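Local coordinates for hydroquinone dioxygenase small subunit (PDB 4ZXA), which forms the small, cupin-type subunit of a two-subunit, iron-dependent hydroquinone 1,2-dioxygenase, which probably opens the aromatic ring of hydroquinone with molecular oxygen, at residues Glu69-Trp74 with Arg139-Arg144; Val92-Leu97 with Gly120-Lys125. All coordinates share one frame; numbering follows the deposited sequence.

Interaction 1: residues Glu69-Trp74 with Arg139-Arg144; sequences EGQSPW and RFEASR
W74 lays a face of its indole over the side chain of R139 where residues 69-74 run antiparallel to 139-142, neighbouring strands in one sheet of the cupin beta-sandwich. The backbone evidence is a short ladder. G70 and A142 form a hydrogen-bonded pair, with G70 N 2.9 Å from A142 O and the reciprocal bond from A142 N to G70 O; Q71 and E141 follow as a non-hydrogen-bonded pair. At the corner of the chain G70 has a backbone conformation in which a CB would run into the carbonyl oxygen of E69, a reason in itself for a glycine. S72 N then reaches F140 O at 2.8 Å.

Stacking dominates the side chains. R139 CB stands over the six-membered ring of W74, 3.8 Å from its centroid, in a CH-pi contact, and further out the guanidinium lies nearly flat against the indole, their planes 17° apart. W74 NE1 sits above one guanidinium face, 3.5 Å from R139 NH1, while Q71 NE2 covers the centre of the opposite face, 3.1 Å from R139 CZ. R139 NH2 also makes a salt bridge to E93 on the next strand. With a serine in place of W74, the arginine would probably lose the cover over one face, and its guanidinium would be freer to turn away from E93.

Two polar side-chain bonds complete the contact. Q71 NE2 donates, within its own amide plane, to the syn side of E141 OE2 at 2.7 Å. S72 carries OG between its backbone N and carbonyl carbon (chi1 78°), where the hydroxyl stands in for a backbone acceptor: it donates to P73 O and receives F140 N at 2.8 Å, with an N-H...O angle of 170°.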
loop_
_atom_site.group_PDB
_atom_site.type_symbol
_atom_site.label_atom_id
_atom_site.label_comp_id
_atom_site.label_asym_id
_atom_site.label_seq_id
_atom_site.Cartn_x
_atom_site.Cartn_y
_atom_site.Cartn_z
ATOM N N GLU A 69 35.617 -31.063 0.882
ATOM C CA GLU A 69 36.964 -31.012 1.431
ATOM C C GLU A 69 37.726 -32.263 1.016
ATOM O O GLU A 69 37.404 -33.376 1.434
ATOM C CB GLU A 69 36.926 -30.896 2.955
ATOM C CG GLU A 69 38.302 -30.749 3.582
ATOM C CD GLU A 69 38.246 -30.602 5.092
ATOM O OE1 GLU A 69 37.121 -30.608 5.647
ATOM O OE2 GLU A 69 39.324 -30.479 5.721
ATOM N N GLY A 70 38.735 -32.084 0.182
ATOM C CA GLY A 70 39.443 -33.232 -0.335
ATOM C C GLY A 70 38.696 -33.875 -1.486
ATOM O O GLY A 70 38.127 -33.189 -2.334
ATOM N N GLN A 71 38.696 -35.200 -1.519
ATOM C CA GLN A 71 38.135 -35.920 -2.649
ATOM C C GLN A 71 37.006 -36.809 -2.170
ATOM O O GLN A 71 37.189 -37.570 -1.224
ATOM C CB GLN A 71 39.211 -36.769 -3.292
ATOM C CG GLN A 71 38.816 -37.433 -4.579
ATOM C CD GLN A 71 39.787 -38.542 -4.942
ATOM O OE1 GLN A 71 40.019 -39.457 -4.144
ATOM N NE2 GLN A 71 40.373 -38.461 -6.138
ATOM N N SER A 72 35.838 -36.700 -2.807
ATOM C CA SER A 72 34.689 -37.541 -2.451
ATOM C C SER A 72 34.826 -38.958 -3.014
ATOM O O SER A 72 35.669 -39.212 -3.876
ATOM C CB SER A 72 33.391 -36.934 -2.992
ATOM O OG SER A 72 33.252 -37.201 -4.386
ATOM N N PRO A 73 33.995 -39.883 -2.512
ATOM C CA PRO A 73 33.786 -41.188 -3.150
ATOM C C PRO A 73 33.143 -40.998 -4.516
ATOM O O PRO A 73 32.496 -39.964 -4.729
ATOM C CB PRO A 73 32.780 -41.879 -2.219
ATOM C CG PRO A 73 32.940 -41.209 -0.906
ATOM C CD PRO A 73 33.334 -39.783 -1.201
ATOM N N TRP A 74 33.318 -41.958 -5.422
ATOM C CA TRP A 74 32.523 -41.971 -6.647
ATOM C C TRP A 74 31.028 -42.172 -6.325
ATOM O O TRP A 74 30.644 -43.107 -5.603
ATOM C CB TRP A 74 32.978 -43.064 -7.613
ATOM C CG TRP A 74 34.263 -42.819 -8.337
ATOM C CD1 TRP A 74 35.480 -43.393 -8.067
ATOM C CD2 TRP A 74 34.466 -41.972 -9.482
ATOM N NE1 TRP A 74 36.420 -42.949 -8.967
ATOM C CE2 TRP A 74 35.828 -42.081 -9.847
ATOM C CE3 TRP A 74 33.635 -41.128 -10.228
ATOM C CZ2 TRP A 74 36.373 -41.380 -10.924
ATOM C CZ3 TRP A 74 34.179 -40.433 -11.301
ATOM C CH2 TRP A 74 35.535 -40.563 -11.637
ATOM N N ARG A 139 32.710 -37.596 -9.249
ATOM C CA ARG A 139 33.567 -37.455 -8.071
ATOM C C ARG A 139 33.937 -35.989 -7.853
ATOM O O ARG A 139 34.200 -35.260 -8.811
ATOM C CB ARG A 139 34.829 -38.313 -8.241
ATOM C CG ARG A 139 35.691 -38.458 -6.985
ATOM C CD ARG A 139 36.684 -39.610 -7.107
ATOM N NE ARG A 139 37.685 -39.378 -8.150
ATOM C CZ ARG A 139 38.795 -40.106 -8.300
ATOM N NH1 ARG A 139 39.050 -41.118 -7.473
ATOM N NH2 ARG A 139 39.653 -39.824 -9.274
ATOM N N PHE A 140 33.936 -35.570 -6.591
ATOM C CA PHE A 140 34.222 -34.190 -6.207
ATOM C C PHE A 140 35.669 -34.006 -5.713
ATOM O O PHE A 140 36.148 -34.770 -4.865
ATOM C CB PHE A 140 33.269 -33.762 -5.089
ATOM C CG PHE A 140 31.813 -33.694 -5.498
ATOM C CD1 PHE A 140 31.419 -33.011 -6.636
ATOM C CD2 PHE A 140 30.835 -34.302 -4.723
ATOM C CE1 PHE A 140 30.081 -32.943 -6.992
ATOM C CE2 PHE A 140 29.497 -34.241 -5.078
ATOM C CZ PHE A 140 29.121 -33.563 -6.209
ATOM N N GLU A 141 36.342 -32.978 -6.234
ATOM C CA GLU A 141 37.702 -32.602 -5.826
ATOM C C GLU A 141 37.729 -31.193 -5.246
ATOM O O GLU A 141 37.361 -30.243 -5.928
ATOM C CB GLU A 141 38.630 -32.582 -7.037
ATOM C CG GLU A 141 38.863 -33.915 -7.694
ATOM C CD GLU A 141 39.667 -34.849 -6.820
ATOM O OE1 GLU A 141 40.109 -34.417 -5.722
ATOM O OE2 GLU A 141 39.842 -36.015 -7.237
ATOM N N ALA A 142 38.212 -31.039 -4.020
ATOM C CA ALA A 142 38.254 -29.721 -3.399
ATOM C C ALA A 142 39.562 -29.476 -2.642
ATOM O O ALA A 142 39.833 -30.132 -1.630
ATOM C CB ALA A 142 37.057 -29.537 -2.469
ATOM N N SER A 143 40.357 -28.525 -3.125
ATOM C CA SER A 143 41.627 -28.177 -2.485
ATOM C C SER A 143 41.369 -27.440 -1.185
ATOM O O SER A 143 42.079 -27.637 -0.193
ATOM C CB SER A 143 42.479 -27.291 -3.399
ATOM O OG SER A 143 42.664 -27.899 -4.661
ATOM N N ARG A 144 40.354 -26.579 -1.206
ATOM C CA ARG A 144 39.987 -25.782 -0.039
ATOM C C ARG A 144 38.549 -26.057 0.357
ATOM O O ARG A 144 37.726 -26.404 -0.485
ATOM C CB ARG A 144 40.179 -24.292 -0.323
ATOM C CG ARG A 144 41.593 -23.943 -0.783
ATOM C CD ARG A 144 41.907 -22.450 -0.647
ATOM N NE ARG A 144 43.230 -22.137 -1.186
ATOM C CZ ARG A 144 43.543 -22.201 -2.480
ATOM N NH1 ARG A 144 42.622 -22.569 -3.367
ATOM N NH2 ARG A 144 44.773 -21.901 -2.891
#

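Interaction 2: residues Val92-Leu97 with Gly120-Lys125; sequences VEFLKL and GYVLLK
V92 and V122 face each other as an antiparallel hydrogen-bonded pair where strands 92-97 and 120-125 join in a sheet of the cupin beta-sandwich. Their reciprocal bonds set the register: V92 N lies 2.8 Å from V122 O, and V122 N lies 3.0 Å from V92 O. F94 N adds a bond to G120 O at the next hydrogen-bonded pair.

The close packing is on the apolar face that carries V92, F94, V122 and L124. V92 CG2 meets L124 CD1 at 3.9 Å. The F94 ring comes obliquely to V122, its CE2 3.8 Å from V122 CG2, while G120 O lies near the plane of that ring at its edge. F140 of the adjoining strand packs on V92, and L214 and A216 of the large subunit cover F94 and V122.

The side chains of E93 and Y121, the non-hydrogen-bonded pair, are looser and partly exposed: the nearest atoms of the two residues, E93 CA and Y121 CB, are 4.1 Å apart. E93 turns its carboxylate to R91 and R139. With CG between the backbone N and carbonyl carbon (chi1 63°), the Y121 ring leads away to a cation-pi contact with R91 and to H205 of the large subunit; a strand of that subunit pairs with Y121-L123 and carries the sheet across the interface. Y121 is close only at its root, where CB rests on the V92 carbonyl (Y121 CB to V92 O 3.1 Å).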
loop_
_atom_site.group_PDB
_atom_site.type_symbol
_atom_site.label_atom_id
_atom_site.label_comp_id
_atom_site.label_asym_id
_atom_site.label_seq_id
_atom_site.Cartn_x
_atom_site.Cartn_y
_atom_site.Cartn_z
ATOM N N VAL A 92 34.723 -31.550 -10.618
ATOM C CA VAL A 92 33.834 -32.705 -10.688
ATOM C C VAL A 92 34.266 -33.612 -11.843
ATOM O O VAL A 92 34.242 -33.189 -13.003
ATOM C CB VAL A 92 32.334 -32.272 -10.850
ATOM C CG1 VAL A 92 31.397 -33.477 -10.762
ATOM C CG2 VAL A 92 31.947 -31.226 -9.800
ATOM N N GLU A 93 34.667 -34.845 -11.518
ATOM C CA GLU A 93 35.094 -35.825 -12.522
ATOM C C GLU A 93 33.929 -36.702 -12.955
ATOM O O GLU A 93 33.160 -37.166 -12.112
ATOM C CB GLU A 93 36.160 -36.755 -11.953
ATOM C CG GLU A 93 37.531 -36.157 -11.762
ATOM C CD GLU A 93 38.392 -36.994 -10.816
ATOM O OE1 GLU A 93 38.583 -38.206 -11.076
ATOM O OE2 GLU A 93 38.863 -36.438 -9.801
ATOM N N PHE A 94 33.832 -36.981 -14.254
ATOM C CA PHE A 94 32.712 -37.756 -14.787
ATOM C C PHE A 94 33.139 -39.014 -15.537
ATOM O O PHE A 94 33.917 -38.946 -16.490
ATOM C CB PHE A 94 31.866 -36.892 -15.735
ATOM C CG PHE A 94 31.138 -35.766 -15.056
ATOM C CD1 PHE A 94 29.868 -35.962 -14.528
ATOM C CD2 PHE A 94 31.716 -34.514 -14.956
ATOM C CE1 PHE A 94 29.187 -34.919 -13.903
ATOM C CE2 PHE A 94 31.050 -33.466 -14.331
ATOM C CZ PHE A 94 29.784 -33.666 -13.804
ATOM N N LEU A 95 32.599 -40.155 -15.120
ATOM C CA LEU A 95 32.736 -41.410 -15.856
ATOM C C LEU A 95 31.400 -41.863 -16.437
ATOM O O LEU A 95 30.397 -41.909 -15.716
ATOM C CB LEU A 95 33.208 -42.504 -14.912
ATOM C CG LEU A 95 34.688 -42.558 -14.603
ATOM C CD1 LEU A 95 34.910 -43.620 -13.547
ATOM C CD2 LEU A 95 35.425 -42.872 -15.888
ATOM N N LYS A 96 31.385 -42.214 -17.723
ATOM C CA LYS A 96 30.214 -42.857 -18.314
ATOM C C LYS A 96 30.245 -44.357 -18.068
ATOM O O LYS A 96 30.928 -45.091 -18.780
ATOM C CB LYS A 96 30.113 -42.599 -19.817
ATOM C CG LYS A 96 28.813 -43.144 -20.422
ATOM C CD LYS A 96 28.772 -42.973 -21.929
ATOM C CE LYS A 96 27.492 -42.280 -22.372
ATOM N NZ LYS A 96 27.462 -42.076 -23.848
ATOM N N LEU A 97 29.496 -44.804 -17.065
ATOM C CA LEU A 97 29.478 -46.215 -16.683
ATOM C C LEU A 97 29.101 -47.158 -17.833
ATOM O O LEU A 97 28.202 -46.856 -18.619
ATOM C CB LEU A 97 28.533 -46.430 -15.507
ATOM C CG LEU A 97 28.943 -45.789 -14.187
ATOM C CD1 LEU A 97 27.854 -45.986 -13.161
ATOM C CD2 LEU A 97 30.230 -46.425 -13.702
ATOM N N GLY A 120 35.403 -36.552 -18.792
ATOM C CA GLY A 120 36.055 -35.275 -18.566
ATOM C C GLY A 120 35.737 -34.732 -17.188
ATOM O O GLY A 120 35.385 -35.479 -16.266
ATOM N N TYR A 121 35.851 -33.423 -17.036
ATOM C CA TYR A 121 35.553 -32.810 -15.752
ATOM C C TYR A 121 35.071 -31.384 -15.907
ATOM O O TYR A 121 35.196 -30.768 -16.973
ATOM C CB TYR A 121 36.777 -32.829 -14.833
ATOM C CG TYR A 121 37.936 -32.019 -15.359
ATOM C CD1 TYR A 121 38.885 -32.597 -16.195
ATOM C CD2 TYR A 121 38.083 -30.674 -15.031
ATOM C CE1 TYR A 121 39.950 -31.866 -16.683
ATOM C CE2 TYR A 121 39.151 -29.933 -15.519
ATOM C CZ TYR A 121 40.081 -30.539 -16.345
ATOM O OH TYR A 121 41.144 -29.829 -16.846
ATOM N N VAL A 122 34.523 -30.874 -14.812
ATOM C CA VAL A 122 34.041 -29.515 -14.744
ATOM C C VAL A 122 34.689 -28.834 -13.543
ATOM O O VAL A 122 34.961 -29.469 -12.520
ATOM C CB VAL A 122 32.495 -29.485 -14.600
ATOM C CG1 VAL A 122 32.009 -28.068 -14.381
ATOM C CG2 VAL A 122 31.839 -30.092 -15.827
ATOM N N LEU A 123 34.925 -27.536 -13.669
ATOM C CA LEU A 123 35.491 -26.760 -12.581
ATOM C C LEU A 123 34.518 -25.717 -12.067
ATOM O O LEU A 123 34.336 -24.675 -12.677
ATOM C CB LEU A 123 36.772 -26.094 -13.045
ATOM C CG LEU A 123 37.963 -26.700 -12.332
ATOM C CD1 LEU A 123 39.247 -26.515 -13.147
ATOM C CD2 LEU A 123 38.021 -26.038 -10.954
ATOM N N LEU A 124 33.903 -26.005 -10.930
ATOM C CA LEU A 124 32.838 -25.159 -10.401
ATOM C C LEU A 124 33.345 -24.197 -9.335
ATOM O O LEU A 124 33.929 -24.609 -8.324
ATOM C CB LEU A 124 31.713 -26.018 -9.801
ATOM C CG LEU A 124 31.013 -27.004 -10.740
ATOM C CD1 LEU A 124 30.022 -27.890 -9.969
ATOM C CD2 LEU A 124 30.314 -26.275 -11.891
ATOM N N LYS A 125 33.107 -22.910 -9.555
ATOM C CA LYS A 125 33.323 -21.932 -8.505
ATOM C C LYS A 125 31.959 -21.519 -7.970
ATOM O O LYS A 125 30.937 -21.922 -8.517
ATOM C CB LYS A 125 34.092 -20.726 -9.041
ATOM C CG LYS A 125 35.498 -21.051 -9.524
ATOM C CD LYS A 125 36.105 -19.886 -10.309
ATOM C CE LYS A 125 37.615 -20.065 -10.477
ATOM N NZ LYS A 125 38.113 -19.481 -11.754
#

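Both interactions belong to the same antiparallel sheet, in which strands 136-142 and 89-97 are neighbours and which the large subunit extends beyond strand 116-125. In interaction 1 F140 and A142 are buried and Q71 exposed, and no other protein chain of the assembly touches its segments; its side-chain chemistry is mainly stacked and charged. Interaction 2, at the subunit interface, buries V92, F94, V122 and L124 and relies on aliphatic and aromatic contacts. They meet through E93: W74 CZ3 packs 3.5 Å from E93 O, and E141 OE2 lies only 2.8 Å from E93 OE2, a closeness of like charges that R91 and R139 probably ease. W74 also touches L95, tying residues 69-74 to strand 92-97.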